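Local atomic coordinates of transglutaminase-like domain-containing protein (Streptococcus suis, PDB entry 4XZ7), a protein that probably forms isopeptide cross-links between proteins, as other transglutaminases do, and serves as an antiphagocytic virulence factor of the bacterium. Residues Q35-K40 and E44-T49; E54-F59 and N63-I68; L253-V256 and K261-C264; A255-Q260 and S268-R273. All blocks are in the same frame, centred on the assembly; numbering follows the deposited sequence.

Contact 1. Residues Q35-K40 and E44-T49; sequences QFHVLK and ENRLGT
Val38 lays its CG1 methyl beside CB of Leu47, 4.1 Å away, the two side chains running alongside each other and pointing the same way. CG1 is anti to the backbone N (chi1 -179°), which turns it to the carbonyl side, where Leu47 lies. On the other face Arg46 reaches two neighbours. Its CG packs 3.9 Å from CD2 of Leu39, and its CD sits over one face of the His37 ring, 4.1 Å from CG. The ring and the guanidinium are inclined to each other by 42°, so they do not lie flat together. His37 is held by residues beyond the two segments too: ND1 is hydrogen-bonded to N of Leu50, the next residue of the strand, and the ring stacks on Phe79 of strand 79-86. The backbone here is a beta hairpin interrupted by a classic bulge, in which Leu47 and Gly48 both face Val38. Val38 N donates to Gly48 O at 2.8 Å, and Gly48 N returns a nearly straight bond to Val38 O at 3.2 Å (164° at the hydrogen). Leu47 N also approaches Val38 O, at 2.7 Å, but the bond is bent and weak. Thus one carbonyl serves two successive amides. Beyond the bulge the strands part, and a water takes over the link, accepting from Lys40 N at 3.0 Å and lying 2.6 Å from Asn45 O, to which it can donate.

Contact 2. Residues E54-F59 and N63-I68; sequences EELEEF and NNFLVI
Phe65 points the edge of its ring at the backbone of Leu56, where a helix packs across a strand of the N-terminal mixed beta-sheet. The helix runs through a short connection into the strand: segments 54-59 and 63-68 have axes 9.0 Å apart at their closest and 117° between their directions. Leu56 O lies in the plane of the Phe65 ring, 3.6 Å from CZ, so the carbonyl meets the weakly positive rim and not the pi cloud. The Leu56 side chain adds a looser touch, its CD2 being 4.5 Å from Phe65 CE2. Phe22 stacks on the same ring and Trp19 meets it at an angle, both from helix 19-29. The Phe59 ring belongs to the helix side, with Glu55 O above one face, offset toward the rim. The connection is bridged by Asn63. Its CG is swung back beside its own backbone N, which lets main chain and side chain converge on one acceptor, Phe59 O, at the end of the helix. The backbone bond from Asn63 N is weak, at 3.2 Å. The side-chain bond is shorter and straighter: Asn63 ND2 lies 2.9 Å from Phe59 O, with 157° at the hydrogen and the oxygen close to the amide plane.

Contact 3. Residues L253-V256 and K261-C264; sequences LFAV and KAMC
Lys261 N donates to Ala255 O at 3.1 Å, with 151° at the hydrogen, closing a short helical turn onto the strand that follows it. The pair, short helix 255-259 followed by strand 261-262, lies in the transglutaminase-like domain and leads directly into helix 264-277. The bond spans six residues, wider than an ordinary helical bond, and the chain leaves the helix at Gln260. Lys261 O, for its part, is hydrogen-bonded to NH1 of Arg259, from the turn just passed, while the long Lys261 side chain starts off away from Ala255 and packs on Thr229 and Asp231. At Ala262 the contact becomes apolar. Its CB faces CB of Ala255 at 3.7 Å, and this pair carries the packing; a touch with CG1 of Val256 at 4.0 Å depends on a strained, uncertain rotamer. With no longer side chain on either alanine, the two backbones come close, their CA atoms 5.1 Å apart. Backbone bonds to Thr229 and Asp231 also make strand 261-262 the partner of strand 229-230 in a small parallel sheet. Met263 takes the N-cap position of the coming helix; its side chain starts away from segment 253-256 and packs on Tyr230. Cys264 then opens helix 264-277, in keeping with the cysteine found at the start of the core helix in papain-like transglutaminase folds, and its carbonyl oxygen is hydrogen-bonded to Ser268 OG.

Contact 4. Residues A255-Q260 and S268-R273; sequences AVTERQ and STTAAR
Between the short turn at 255-260 and helix 264-277 the backbones come nearest at Val256 and Thr270, whose CA atoms are 7.0 Å apart. It is a helix-against-helix packing inside the transglutaminase-like domain, made without any hydrogen bond between the two segments. The helix at 255-259 is loosely wound, with a wider pi-type turn, and Gln260 leaves it with positive phi. Val256 and Thr270 reach toward each other, tip to tip. The Val256 side chain has an almost eclipsed first torsion (chi1 -4°), and CG1 ends only 3.1 Å from Thr270 OG1. So close an approach of a methyl to a hydroxyl oxygen, together with that torsion, leaves the whole rotamer doubtful. In the model CG2 of Val256 lies 3.9 Å from CG2 of Thr270. Thr270 OG1 lies beside its own backbone N (chi1 -62°), hydrogen-bonded to a residue just outside the segment, and this setting turns CG2 toward Val256. Leu201 of helix 188-205 also packs on Val256, and Arg273 ties helix 264-277 to the same helix through a salt bridge to Asp195. Thr269 and Ala272 pack against Gly142 and Ala140 of the second subunit. Thr257 OG1 is hydrogen-bonded to Asn194 OD1, while the methyl CG2 of Thr257 approaches Thr270 CG2 at 4.4 Å.

From the N terminus, contact 1 closes a beta hairpin, and contact 2 then closes the next turn, from helix 53-59 into strand 63-68. The two stand in series but touch, with Leu56 CD2 3.5 Å from Val38 CG2, so helix 53-59 packs against the hairpin, and both contacts reach the same N-terminal sheet. Some 37 to 40 Å away between centres, contacts 3 and 4 belong to the transglutaminase-like domain. They start from the same helical turn and share Ala255 and Val256: contact 3 closes the short loop to strand 261-262, and contact 4 carries the turn on to helix 264-277, enclosing that strand. No direct contact joins the two pairs.

Contact 1. Residues Q35-K40 and E44-T49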
loop_
_atom_site.group_PDB
_atom_site.type_symbol
_atom_site.label_atom_id
_atom_site.label_comp_id
_atom_site.label_asym_id
_atom_site.label_seq_id
_atom_site.Cartn_x
_atom_site.Cartn_y
_atom_site.Cartn_z
ATOM N N GLN B 35 21.872 -18.622 26.233
ATOM C CA GLN B 35 20.536 -18.162 25.902
ATOM C C GLN B 35 20.098 -17.039 26.840
ATOM O O GLN B 35 20.456 -17.021 28.023
ATOM C CB GLN B 35 19.540 -19.321 25.948
ATOM C CG GLN B 35 19.857 -20.449 24.968
ATOM C CD GLN B 35 18.943 -21.648 25.148
ATOM O OE1 GLN B 35 18.734 -22.121 26.262
ATOM N NE2 GLN B 35 18.395 -22.139 24.051
ATOM N N PHE B 36 19.315 -16.114 26.289
ATOM C CA PHE B 36 18.904 -14.905 26.991
ATOM C C PHE B 36 17.440 -14.613 26.698
ATOM O O PHE B 36 16.998 -14.809 25.565
ATOM C CB PHE B 36 19.757 -13.707 26.550
ATOM C CG PHE B 36 21.242 -13.853 26.820
ATOM C CD1 PHE B 36 21.797 -13.355 27.988
ATOM C CD2 PHE B 36 22.087 -14.443 25.885
ATOM C CE1 PHE B 36 23.171 -13.464 28.237
ATOM C CE2 PHE B 36 23.462 -14.557 26.117
ATOM C CZ PHE B 36 24.003 -14.074 27.300
ATOM N N HIS B 37 16.670 -14.134 27.677
ATOM C CA HIS B 37 15.376 -13.568 27.300
ATOM C C HIS B 37 15.634 -12.137 26.885
ATOM O O HIS B 37 16.643 -11.549 27.280
ATOM C CB HIS B 37 14.334 -13.629 28.429
ATOM C CG HIS B 37 13.928 -15.017 28.787
ATOM N ND1 HIS B 37 14.041 -16.072 27.901
ATOM C CD2 HIS B 37 13.448 -15.545 29.940
ATOM C CE1 HIS B 37 13.637 -17.181 28.489
ATOM N NE2 HIS B 37 13.279 -16.893 29.732
ATOM N N VAL B 38 14.744 -11.570 26.084
ATOM C CA VAL B 38 14.939 -10.198 25.638
ATOM C C VAL B 38 13.663 -9.387 25.773
ATOM O O VAL B 38 12.622 -9.765 25.236
ATOM C CB VAL B 38 15.414 -10.125 24.175
ATOM C CG1 VAL B 38 15.620 -8.663 23.777
ATOM C CG2 VAL B 38 16.706 -10.948 23.992
ATOM N N LEU B 39 13.763 -8.278 26.503
ATOM C CA LEU B 39 12.657 -7.349 26.692
ATOM C C LEU B 39 12.892 -6.123 25.851
ATOM O O LEU B 39 13.993 -5.599 25.813
ATOM C CB LEU B 39 12.517 -6.938 28.156
ATOM C CG LEU B 39 12.240 -8.082 29.134
ATOM C CD1 LEU B 39 12.297 -7.592 30.578
ATOM C CD2 LEU B 39 10.891 -8.717 28.819
ATOM N N LYS B 40 11.848 -5.663 25.177
ATOM C CA LYS B 40 11.925 -4.420 24.435
ATOM C C LYS B 40 11.081 -3.385 25.153
ATOM O O LYS B 40 9.901 -3.618 25.433
ATOM C CB LYS B 40 11.439 -4.601 22.995
ATOM C CG LYS B 40 11.507 -3.324 22.174
ATOM C CD LYS B 40 11.251 -3.574 20.678
ATOM C CE LYS B 40 11.387 -2.264 19.882
ATOM N NZ LYS B 40 11.186 -2.415 18.411
ATOM N N GLU B 44 4.685 -5.299 25.650
ATOM C CA GLU B 44 4.204 -6.218 26.675
ATOM C C GLU B 44 4.948 -7.550 26.732
ATOM O O GLU B 44 5.325 -8.005 27.809
ATOM C CB GLU B 44 2.712 -6.498 26.469
ATOM C CG GLU B 44 1.831 -5.309 26.769
ATOM C CD GLU B 44 2.030 -4.823 28.184
ATOM O OE1 GLU B 44 2.682 -3.754 28.373
ATOM O OE2 GLU B 44 1.564 -5.542 29.098
ATOM N N ASN B 45 5.114 -8.183 25.575
ATOM C CA ASN B 45 5.711 -9.510 25.481
ATOM C C ASN B 45 7.215 -9.444 25.266
ATOM O O ASN B 45 7.717 -8.451 24.765
ATOM C CB ASN B 45 5.061 -10.282 24.339
ATOM C CG ASN B 45 3.591 -10.516 24.577
ATOM O OD1 ASN B 45 3.203 -11.027 25.625
ATOM N ND2 ASN B 45 2.762 -10.100 23.632
ATOM N N ARG B 46 7.928 -10.496 25.658
ATOM C CA ARG B 46 9.358 -10.594 25.354
ATOM C C ARG B 46 9.564 -10.426 23.851
ATOM O O ARG B 46 8.798 -10.962 23.058
ATOM C CB ARG B 46 9.940 -11.939 25.796
ATOM C CG ARG B 46 10.027 -12.187 27.301
ATOM C CD ARG B 46 10.192 -13.687 27.610
ATOM N NE ARG B 46 9.118 -14.163 28.497
ATOM C CZ ARG B 46 8.144 -14.994 28.137
ATOM N NH1 ARG B 46 8.093 -15.476 26.906
ATOM N NH2 ARG B 46 7.212 -15.348 29.009
ATOM N N LEU B 47 10.575 -9.664 23.467
ATOM C CA LEU B 47 11.018 -9.638 22.078
ATOM C C LEU B 47 11.639 -10.982 21.683
ATOM O O LEU B 47 11.502 -11.415 20.549
ATOM C CB LEU B 47 12.029 -8.519 21.855
ATOM C CG LEU B 47 12.520 -8.366 20.413
ATOM C CD1 LEU B 47 11.362 -7.952 19.517
ATOM C CD2 LEU B 47 13.638 -7.344 20.367
ATOM N N GLY B 48 12.306 -11.644 22.631
ATOM C CA GLY B 48 12.902 -12.946 22.382
ATOM C C GLY B 48 12.864 -13.822 23.616
ATOM O O GLY B 48 12.999 -13.332 24.740
ATOM N N THR B 49 12.659 -15.122 23.416
ATOM C CA THR B 49 12.719 -16.064 24.517
ATOM C C THR B 49 13.806 -17.076 24.207
ATOM O O THR B 49 13.840 -17.639 23.102
ATOM C CB THR B 49 11.378 -16.791 24.749
ATOM O OG1 THR B 49 11.187 -17.786 23.738
ATOM C CG2 THR B 49 10.236 -15.824 24.698
HETATM O O HOH W 1 9.120 -6.645 25.930
#

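Contact 2. Residues E54-F59 and N63-I68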
loop_
_atom_site.group_PDB
_atom_site.type_symbol
_atom_site.label_atom_id
_atom_site.label_comp_id
_atom_site.label_asym_id
_atom_site.label_seq_id
_atom_site.Cartn_x
_atom_site.Cartn_y
_atom_site.Cartn_z
ATOM N N GLU B 54 23.383 -15.004 18.138
ATOM C CA GLU B 54 23.119 -14.705 16.728
ATOM C C GLU B 54 21.810 -13.947 16.574
ATOM O O GLU B 54 21.720 -12.956 15.834
ATOM C CB GLU B 54 23.104 -15.994 15.898
ATOM C CG GLU B 54 24.429 -16.757 15.996
ATOM C CD GLU B 54 24.608 -17.798 14.905
ATOM O OE1 GLU B 54 23.608 -18.165 14.246
ATOM O OE2 GLU B 54 25.760 -18.248 14.704
ATOM N N GLU B 55 20.795 -14.409 17.295
ATOM C CA GLU B 55 19.505 -13.736 17.308
ATOM C C GLU B 55 19.583 -12.372 18.004
ATOM O O GLU B 55 18.875 -11.438 17.641
ATOM C CB GLU B 55 18.470 -14.641 17.969
ATOM C CG GLU B 55 18.166 -15.893 17.128
ATOM C CD GLU B 55 17.498 -17.004 17.913
ATOM O OE1 GLU B 55 16.782 -17.825 17.298
ATOM O OE2 GLU B 55 17.705 -17.075 19.142
ATOM N N LEU B 56 20.438 -12.260 19.015
ATOM C CA LEU B 56 20.710 -10.958 19.626
ATOM C C LEU B 56 21.226 -10.001 18.563
ATOM O O LEU B 56 20.685 -8.897 18.378
ATOM C CB LEU B 56 21.720 -11.090 20.768
ATOM C CG LEU B 56 21.090 -11.740 22.005
ATOM C CD1 LEU B 56 22.111 -11.993 23.116
ATOM C CD2 LEU B 56 19.920 -10.889 22.508
ATOM N N GLU B 57 22.253 -10.454 17.843
ATOM C CA GLU B 57 22.853 -9.659 16.765
ATOM C C GLU B 57 21.783 -9.201 15.781
ATOM O O GLU B 57 21.748 -8.031 15.393
ATOM C CB GLU B 57 23.943 -10.455 16.032
ATOM C CG GLU B 57 24.559 -9.700 14.863
ATOM C CD GLU B 57 26.015 -10.067 14.623
ATOM O OE1 GLU B 57 26.674 -9.379 13.815
ATOM O OE2 GLU B 57 26.513 -11.031 15.247
ATOM N N GLU B 58 20.885 -10.115 15.416
ATOM C CA GLU B 58 19.789 -9.750 14.527
ATOM C C GLU B 58 18.879 -8.687 15.159
ATOM O O GLU B 58 18.401 -7.782 14.472
ATOM C CB GLU B 58 18.983 -10.992 14.145
ATOM C CG GLU B 58 18.022 -10.777 12.985
ATOM C CD GLU B 58 18.732 -10.433 11.673
ATOM O OE1 GLU B 58 18.049 -9.955 10.741
ATOM O OE2 GLU B 58 19.966 -10.643 11.571
ATOM N N PHE B 59 18.650 -8.778 16.467
ATOM C CA PHE B 59 17.854 -7.743 17.136
ATOM C C PHE B 59 18.573 -6.392 17.064
ATOM O O PHE B 59 17.934 -5.336 17.072
ATOM C CB PHE B 59 17.579 -8.104 18.602
ATOM C CG PHE B 59 16.617 -9.239 18.791
ATOM C CD1 PHE B 59 15.518 -9.405 17.946
ATOM C CD2 PHE B 59 16.815 -10.154 19.818
ATOM C CE1 PHE B 59 14.636 -10.472 18.120
ATOM C CE2 PHE B 59 15.917 -11.228 20.007
ATOM C CZ PHE B 59 14.836 -11.387 19.155
ATOM N N ASN B 63 17.438 -2.203 17.076
ATOM C CA ASN B 63 17.441 -1.844 18.495
ATOM C C ASN B 63 18.827 -1.578 19.051
ATOM O O ASN B 63 19.803 -2.208 18.641
ATOM C CB ASN B 63 16.800 -2.957 19.347
ATOM C CG ASN B 63 15.422 -3.351 18.871
ATOM O OD1 ASN B 63 14.442 -2.679 19.172
ATOM N ND2 ASN B 63 15.338 -4.458 18.132
ATOM N N ASN B 64 18.913 -0.673 20.018
ATOM C CA ASN B 64 20.102 -0.598 20.847
ATOM C C ASN B 64 19.898 -1.357 22.150
ATOM O O ASN B 64 18.788 -1.744 22.478
ATOM C CB ASN B 64 20.472 0.852 21.107
ATOM C CG ASN B 64 21.031 1.523 19.868
ATOM O OD1 ASN B 64 21.931 0.984 19.228
ATOM N ND2 ASN B 64 20.478 2.674 19.504
ATOM N N PHE B 65 20.979 -1.567 22.885
ATOM C CA PHE B 65 20.968 -2.429 24.047
ATOM C C PHE B 65 21.220 -1.548 25.246
ATOM O O PHE B 65 21.953 -0.569 25.136
ATOM C CB PHE B 65 22.033 -3.523 23.917
ATOM C CG PHE B 65 21.782 -4.471 22.778
ATOM C CD1 PHE B 65 22.165 -4.141 21.486
ATOM C CD2 PHE B 65 21.128 -5.681 22.998
ATOM C CE1 PHE B 65 21.911 -4.998 20.429
ATOM C CE2 PHE B 65 20.868 -6.544 21.943
ATOM C CZ PHE B 65 21.258 -6.201 20.660
ATOM N N LEU B 66 20.617 -1.882 26.382
ATOM C CA LEU B 66 20.818 -1.090 27.592
ATOM C C LEU B 66 21.749 -1.774 28.565
ATOM O O LEU B 66 21.647 -2.984 28.790
ATOM C CB LEU B 66 19.483 -0.819 28.289
ATOM C CG LEU B 66 18.446 -0.044 27.495
ATOM C CD1 LEU B 66 17.356 0.414 28.438
ATOM C CD2 LEU B 66 19.101 1.149 26.816
ATOM N N VAL B 67 22.651 -0.999 29.151
ATOM C CA VAL B 67 23.421 -1.473 30.283
ATOM C C VAL B 67 23.040 -0.596 31.469
ATOM O O VAL B 67 23.131 0.620 31.395
ATOM C CB VAL B 67 24.943 -1.420 30.030
ATOM C CG1 VAL B 67 25.695 -1.973 31.223
ATOM C CG2 VAL B 67 25.299 -2.208 28.776
ATOM N N ILE B 68 22.589 -1.207 32.554
ATOM C CA ILE B 68 22.082 -0.428 33.681
ATOM C C ILE B 68 22.910 -0.655 34.935
ATOM O O ILE B 68 22.974 -1.777 35.460
ATOM C CB ILE B 68 20.605 -0.760 33.954
ATOM C CG1 ILE B 68 19.793 -0.477 32.692
ATOM C CG2 ILE B 68 20.080 0.054 35.136
ATOM C CD1 ILE B 68 18.355 -0.789 32.815
#

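Contact 3. Residues L253-V256 and K261-C264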
loop_
_atom_site.group_PDB
_atom_site.type_symbol
_atom_site.label_atom_id
_atom_site.label_comp_id
_atom_site.label_asym_id
_atom_site.label_seq_id
_atom_site.Cartn_x
_atom_site.Cartn_y
_atom_site.Cartn_z
ATOM N N LEU B 253 1.878 -14.453 -10.126
ATOM C CA LEU B 253 2.596 -15.703 -10.314
ATOM C C LEU B 253 2.801 -16.484 -9.024
ATOM O O LEU B 253 3.222 -17.636 -9.068
ATOM C CB LEU B 253 3.948 -15.451 -10.976
ATOM C CG LEU B 253 5.079 -14.722 -10.243
ATOM C CD1 LEU B 253 6.387 -14.893 -11.051
ATOM C CD2 LEU B 253 4.785 -13.244 -10.052
ATOM N N PHE B 254 2.493 -15.866 -7.885
ATOM C CA PHE B 254 2.711 -16.512 -6.591
ATOM C C PHE B 254 1.436 -17.079 -5.980
ATOM O O PHE B 254 1.470 -17.728 -4.933
ATOM C CB PHE B 254 3.328 -15.522 -5.617
ATOM C CG PHE B 254 4.621 -14.935 -6.100
ATOM C CD1 PHE B 254 5.717 -15.755 -6.371
ATOM C CD2 PHE B 254 4.751 -13.577 -6.276
ATOM C CE1 PHE B 254 6.906 -15.216 -6.808
ATOM C CE2 PHE B 254 5.949 -13.035 -6.711
ATOM C CZ PHE B 254 7.023 -13.856 -6.976
ATOM N N ALA B 255 0.314 -16.826 -6.637
ATOM C CA ALA B 255 -0.980 -17.116 -6.053
ATOM C C ALA B 255 -1.217 -18.621 -5.812
ATOM O O ALA B 255 -1.585 -19.016 -4.708
ATOM C CB ALA B 255 -2.074 -16.545 -6.924
ATOM N N VAL B 256 -1.045 -19.472 -6.811
ATOM C CA VAL B 256 -1.350 -20.873 -6.510
ATOM C C VAL B 256 -0.141 -21.567 -5.887
ATOM O O VAL B 256 -0.293 -22.524 -5.132
ATOM C CB VAL B 256 -1.892 -21.665 -7.749
ATOM C CG1 VAL B 256 -2.062 -20.779 -8.964
ATOM C CG2 VAL B 256 -1.105 -22.962 -8.030
ATOM N N LYS B 261 -3.987 -20.020 -2.944
ATOM C CA LYS B 261 -5.308 -19.439 -3.014
ATOM C C LYS B 261 -5.260 -18.476 -4.177
ATOM O O LYS B 261 -4.385 -17.600 -4.236
ATOM C CB LYS B 261 -5.670 -18.721 -1.712
ATOM C CG LYS B 261 -7.119 -18.276 -1.588
ATOM C CD LYS B 261 -7.307 -17.593 -0.226
ATOM C CE LYS B 261 -8.751 -17.278 0.078
ATOM N NZ LYS B 261 -8.801 -16.407 1.275
ATOM N N ALA B 262 -6.188 -18.632 -5.111
ATOM C CA ALA B 262 -6.032 -17.950 -6.386
ATOM C C ALA B 262 -7.353 -17.764 -7.117
ATOM O O ALA B 262 -8.369 -18.382 -6.769
ATOM C CB ALA B 262 -5.043 -18.721 -7.269
ATOM N N MET B 263 -7.326 -16.889 -8.083
ATOM C CA MET B 263 -8.377 -16.709 -9.029
ATOM C C MET B 263 -7.920 -17.095 -10.409
ATOM O O MET B 263 -6.840 -17.542 -10.553
ATOM C CB MET B 263 -8.839 -15.282 -9.012
ATOM C CG MET B 263 -9.720 -15.026 -7.859
ATOM S SD MET B 263 -10.001 -13.347 -7.445
ATOM C CE MET B 263 -10.532 -12.603 -8.930
ATOM N N CYS B 264 -8.771 -16.885 -11.389
ATOM C CA CYS B 264 -8.569 -17.381 -12.735
ATOM C C CYS B 264 -7.219 -17.060 -13.390
ATOM O O CYS B 264 -6.616 -17.920 -13.939
ATOM C CB CYS B 264 -9.746 -17.044 -13.671
ATOM S SG CYS B 264 -10.011 -15.316 -14.052
#

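Contact 4. Residues A255-Q260 and S268-R273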
loop_
_atom_site.group_PDB
_atom_site.type_symbol
_atom_site.label_atom_id
_atom_site.label_comp_id
_atom_site.label_asym_id
_atom_site.label_seq_id
_atom_site.Cartn_x
_atom_site.Cartn_y
_atom_site.Cartn_z
ATOM N N ALA B 255 0.314 -16.826 -6.637
ATOM C CA ALA B 255 -0.980 -17.116 -6.053
ATOM C C ALA B 255 -1.217 -18.621 -5.812
ATOM O O ALA B 255 -1.585 -19.016 -4.708
ATOM C CB ALA B 255 -2.074 -16.545 -6.924
ATOM N N VAL B 256 -1.045 -19.472 -6.811
ATOM C CA VAL B 256 -1.350 -20.873 -6.510
ATOM C C VAL B 256 -0.141 -21.567 -5.887
ATOM O O VAL B 256 -0.293 -22.524 -5.132
ATOM C CB VAL B 256 -1.892 -21.665 -7.749
ATOM C CG1 VAL B 256 -2.062 -20.779 -8.964
ATOM C CG2 VAL B 256 -1.105 -22.962 -8.030
ATOM N N THR B 257 1.051 -21.038 -6.134
ATOM C CA THR B 257 2.269 -21.698 -5.687
ATOM C C THR B 257 2.608 -21.411 -4.223
ATOM O O THR B 257 2.803 -22.334 -3.448
ATOM C CB THR B 257 3.459 -21.297 -6.564
ATOM O OG1 THR B 257 3.408 -19.887 -6.840
ATOM C CG2 THR B 257 3.431 -22.077 -7.870
ATOM N N GLU B 258 2.693 -20.133 -3.861
ATOM C CA GLU B 258 2.984 -19.715 -2.491
ATOM C C GLU B 258 1.742 -19.586 -1.623
ATOM O O GLU B 258 1.680 -20.086 -0.496
ATOM C CB GLU B 258 3.713 -18.368 -2.494
ATOM C CG GLU B 258 5.041 -18.421 -3.237
ATOM C CD GLU B 258 5.841 -17.140 -3.103
ATOM O OE1 GLU B 258 5.348 -16.151 -2.510
ATOM O OE2 GLU B 258 6.975 -17.125 -3.604
ATOM N N ARG B 259 0.751 -18.882 -2.149
ATOM C CA ARG B 259 -0.428 -18.548 -1.364
ATOM C C ARG B 259 -1.414 -19.714 -1.294
ATOM O O ARG B 259 -2.177 -19.830 -0.334
ATOM C CB ARG B 259 -1.083 -17.314 -1.968
ATOM C CG ARG B 259 -2.234 -16.716 -1.204
ATOM C CD ARG B 259 -2.628 -15.466 -1.939
ATOM N NE ARG B 259 -3.656 -14.691 -1.259
ATOM C CZ ARG B 259 -4.883 -14.515 -1.732
ATOM N NH1 ARG B 259 -5.227 -15.076 -2.887
ATOM N NH2 ARG B 259 -5.759 -13.769 -1.066
ATOM N N GLN B 260 -1.402 -20.553 -2.327
ATOM C CA GLN B 260 -2.314 -21.692 -2.462
ATOM C C GLN B 260 -3.778 -21.251 -2.502
ATOM O O GLN B 260 -4.693 -22.004 -2.161
ATOM C CB GLN B 260 -2.080 -22.692 -1.331
ATOM C CG GLN B 260 -0.622 -23.118 -1.185
ATOM C CD GLN B 260 -0.460 -24.316 -0.276
ATOM O OE1 GLN B 260 -0.652 -24.219 0.930
ATOM N NE2 GLN B 260 -0.128 -25.462 -0.860
ATOM N N SER B 268 -4.438 -19.801 -14.405
ATOM C CA SER B 268 -4.047 -19.856 -15.814
ATOM C C SER B 268 -2.559 -19.551 -16.015
ATOM O O SER B 268 -1.915 -20.115 -16.907
ATOM C CB SER B 268 -4.890 -18.885 -16.653
ATOM O OG SER B 268 -6.287 -19.163 -16.535
ATOM N N THR B 269 -2.009 -18.660 -15.195
ATOM C CA THR B 269 -0.587 -18.311 -15.315
ATOM C C THR B 269 0.314 -19.448 -14.829
ATOM O O THR B 269 1.310 -19.794 -15.476
ATOM C CB THR B 269 -0.259 -17.037 -14.531
ATOM O OG1 THR B 269 -1.074 -15.956 -15.016
ATOM C CG2 THR B 269 1.219 -16.696 -14.657
ATOM N N THR B 270 -0.052 -20.047 -13.700
ATOM C CA THR B 270 0.685 -21.203 -13.209
ATOM C C THR B 270 0.577 -22.365 -14.202
ATOM O O THR B 270 1.555 -23.068 -14.457
ATOM C CB THR B 270 0.167 -21.646 -11.836
ATOM O OG1 THR B 270 0.372 -20.586 -10.906
ATOM C CG2 THR B 270 0.912 -22.902 -11.340
ATOM N N ALA B 271 -0.609 -22.552 -14.767
ATOM C CA ALA B 271 -0.804 -23.626 -15.732
ATOM C C ALA B 271 0.005 -23.386 -17.004
ATOM O O ALA B 271 0.612 -24.306 -17.529
ATOM C CB ALA B 271 -2.283 -23.796 -16.067
ATOM N N ALA B 272 0.016 -22.151 -17.500
ATOM C CA ALA B 272 0.731 -21.856 -18.736
ATOM C C ALA B 272 2.211 -22.103 -18.523
ATOM O O ALA B 272 2.870 -22.739 -19.370
ATOM C CB ALA B 272 0.483 -20.431 -19.195
ATOM N N ARG B 273 2.727 -21.621 -17.387
ATOM C CA ARG B 273 4.138 -21.841 -17.062
ATOM C C ARG B 273 4.439 -23.338 -17.019
ATOM O O ARG B 273 5.370 -23.804 -17.679
ATOM C CB ARG B 273 4.516 -21.189 -15.730
ATOM C CG ARG B 273 6.000 -21.237 -15.420
ATOM C CD ARG B 273 6.793 -20.247 -16.269
ATOM N NE ARG B 273 8.209 -20.242 -15.908
ATOM C CZ ARG B 273 9.167 -19.745 -16.680
ATOM N NH1 ARG B 273 8.860 -19.203 -17.850
ATOM N NH2 ARG B 273 10.430 -19.794 -16.291
#